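Local coordinates for MutT/nudix family protein (Shewanella oneidensis, PDB 3GZ5) that probably represses genes of NAD metabolism as an ADP-ribose-dependent transcriptional regulator, joining a Nudix domain to a DNA-binding winged helix, at residues P84-Q89 / D228-R233. Numbering follows the deposited sequence.
Sequences PPYIEQ and DTASYR
Tyr86 holds CG anti to its own nitrogen (chi1 179°), which lays the ring out beside Ala230, while Arg233 bends at chi2 (-62°) and folds its guanidinium back over its own loop, toward the phenol end. The ring offers an edge: Ala230 O lies close to the ring plane, 3.9 Å from Tyr86 CE2, and the methyl CB of Ala230 sits 4.2 Å from CD2 of Tyr86. That same carbonyl oxygen is gripped end-on by the arginine, with both NH1 and NH2 of Arg233 at 3.0 Å from Ala230 O, on the same face of its plane. Arg233 NH1 also gives a straighter bond to Tyr232 O, at 2.7 Å, so three bonds to two carbonyls of its own loop fix how the guanidinium is turned.

Here the first strand residues of 86-95, in the Nudix sheet, meet the loop that follows strand 220-225 of the winged helix, so the contact packs the loop beyond that strand against the Nudix sheet. No hydrogen bond crosses it: Arg233 NH2 stops 3.9 Å from Tyr86 OH, which lies oblique to the guanidinium plane, and 4.6 Å from Glu88 OE1, beyond salt-bridge range though probably still a favourable pairing. Glu88 OE2, whose place is less certain, is modelled in salt bridges with Arg155 and Lys159 of helix 145-162. Phe168 meets the Tyr86 ring with its plane turned by about 20°.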
loop_
_atom_site.group_PDB
_atom_site.type_symbol
_atom_site.label_atom_id
_atom_site.label_comp_id
_atom_site.label_asym_id
_atom_site.label_seq_id
_atom_site.Cartn_x
_atom_site.Cartn_y
_atom_site.Cartn_z
ATOM N N PRO B 84 6.310 -16.747 -8.292
ATOM C CA PRO B 84 6.987 -15.560 -8.879
ATOM C C PRO B 84 8.058 -15.007 -7.935
ATOM O O PRO B 84 7.904 -15.133 -6.723
ATOM C CB PRO B 84 5.867 -14.529 -9.036
ATOM C CG PRO B 84 4.593 -15.256 -8.775
ATOM C CD PRO B 84 4.902 -16.483 -7.962
ATOM N N PRO B 85 9.152 -14.422 -8.477
ATOM C CA PRO B 85 10.171 -13.917 -7.551
ATOM C C PRO B 85 9.772 -12.616 -6.842
ATOM O O PRO B 85 10.390 -12.261 -5.844
ATOM C CB PRO B 85 11.395 -13.702 -8.457
ATOM C CG PRO B 85 10.813 -13.389 -9.814
ATOM C CD PRO B 85 9.534 -14.220 -9.891
ATOM N N TYR B 86 8.748 -11.922 -7.326
ATOM C CA TYR B 86 8.341 -10.669 -6.680
ATOM C C TYR B 86 6.823 -10.596 -6.527
ATOM O O TYR B 86 6.079 -10.827 -7.469
ATOM C CB TYR B 86 8.859 -9.412 -7.425
ATOM C CG TYR B 86 8.410 -8.117 -6.756
ATOM C CD1 TYR B 86 7.183 -7.535 -7.076
ATOM C CD2 TYR B 86 9.192 -7.502 -5.775
ATOM C CE1 TYR B 86 6.738 -6.353 -6.452
ATOM C CE2 TYR B 86 8.759 -6.319 -5.134
ATOM C CZ TYR B 86 7.533 -5.760 -5.481
ATOM O OH TYR B 86 7.071 -4.617 -4.851
ATOM N N ILE B 87 6.393 -10.247 -5.329
ATOM C CA ILE B 87 4.972 -10.122 -5.010
ATOM C C ILE B 87 4.779 -9.122 -3.887
ATOM O O ILE B 87 5.545 -9.099 -2.935
ATOM C CB ILE B 87 4.309 -11.527 -4.707
ATOM C CG1 ILE B 87 2.788 -11.404 -4.687
ATOM C CG2 ILE B 87 4.847 -12.147 -3.386
ATOM C CD1 ILE B 87 2.089 -12.635 -5.191
ATOM N N GLU B 88 3.767 -8.274 -4.018
ATOM C CA GLU B 88 3.474 -7.243 -3.049
ATOM C C GLU B 88 1.983 -6.961 -3.074
ATOM O O GLU B 88 1.373 -6.846 -4.152
ATOM C CB GLU B 88 4.236 -5.948 -3.412
ATOM C CG GLU B 88 3.918 -4.759 -2.494
ATOM C CD GLU B 88 4.514 -3.444 -2.980
ATOM O OE1 GLU B 88 5.031 -2.671 -2.139
ATOM O OE2 GLU B 88 4.450 -3.167 -4.201
ATOM N N GLN B 89 1.393 -6.823 -1.894
ATOM C CA GLN B 89 -0.008 -6.454 -1.787
ATOM C C GLN B 89 -0.262 -5.077 -2.415
ATOM O O GLN B 89 0.464 -4.109 -2.145
ATOM C CB GLN B 89 -0.416 -6.465 -0.307
ATOM C CG GLN B 89 -1.837 -6.902 -0.032
ATOM C CD GLN B 89 -2.139 -6.969 1.449
ATOM O OE1 GLN B 89 -2.093 -8.045 2.066
ATOM N NE2 GLN B 89 -2.455 -5.836 2.020
ATOM N N ASP B 228 17.786 -8.158 -2.122
ATOM C CA ASP B 228 17.376 -6.892 -1.482
ATOM C C ASP B 228 16.850 -5.797 -2.434
ATOM O O ASP B 228 16.430 -4.733 -1.973
ATOM C CB ASP B 228 18.453 -6.359 -0.505
ATOM C CG ASP B 228 19.591 -5.577 -1.202
ATOM O OD1 ASP B 228 20.276 -4.783 -0.507
ATOM O OD2 ASP B 228 19.834 -5.765 -2.424
ATOM N N THR B 229 16.862 -6.067 -3.751
ATOM C CA THR B 229 16.179 -5.224 -4.743
ATOM C C THR B 229 14.710 -5.018 -4.368
ATOM O O THR B 229 14.157 -3.936 -4.565
ATOM C CB THR B 229 16.244 -5.850 -6.158
ATOM O OG1 THR B 229 17.609 -6.033 -6.553
ATOM C CG2 THR B 229 15.532 -4.965 -7.217
ATOM N N ALA B 230 14.098 -6.069 -3.817
ATOM C CA ALA B 230 12.673 -6.106 -3.535
ATOM C C ALA B 230 12.252 -4.998 -2.572
ATOM O O ALA B 230 11.182 -4.403 -2.729
ATOM C CB ALA B 230 12.288 -7.483 -2.964
ATOM N N SER B 231 13.101 -4.743 -1.574
ATOM C CA SER B 231 12.844 -3.744 -0.557
ATOM C C SER B 231 13.568 -2.399 -0.777
ATOM O O SER B 231 13.176 -1.390 -0.191
ATOM C CB SER B 231 13.212 -4.317 0.823
ATOM O OG SER B 231 14.618 -4.419 0.943
ATOM N N TYR B 232 14.618 -2.369 -1.599
ATOM C CA TYR B 232 15.371 -1.113 -1.778
ATOM C C TYR B 232 14.590 -0.032 -2.529
ATOM O O TYR B 232 14.076 -0.272 -3.633
ATOM C CB TYR B 232 16.705 -1.350 -2.489
ATOM C CG TYR B 232 17.547 -0.087 -2.598
ATOM C CD1 TYR B 232 18.633 0.129 -1.735
ATOM C CD2 TYR B 232 17.250 0.898 -3.555
ATOM C CE1 TYR B 232 19.402 1.287 -1.822
ATOM C CE2 TYR B 232 18.010 2.058 -3.656
ATOM C CZ TYR B 232 19.082 2.252 -2.786
ATOM O OH TYR B 232 19.828 3.405 -2.889
ATOM N N ARG B 233 14.542 1.162 -1.940
ATOM C CA ARG B 233 13.942 2.336 -2.580
ATOM C C ARG B 233 14.910 3.526 -2.622
ATOM O O ARG B 233 15.506 3.879 -1.597
ATOM C CB ARG B 233 12.654 2.756 -1.848
ATOM C CG ARG B 233 11.543 1.690 -1.807
ATOM C CD ARG B 233 11.024 1.290 -3.216
ATOM N NE ARG B 233 10.054 0.181 -3.189
ATOM C CZ ARG B 233 10.371 -1.112 -3.253
ATOM N NH1 ARG B 233 11.634 -1.498 -3.360
ATOM N NH2 ARG B 233 9.411 -2.034 -3.215
#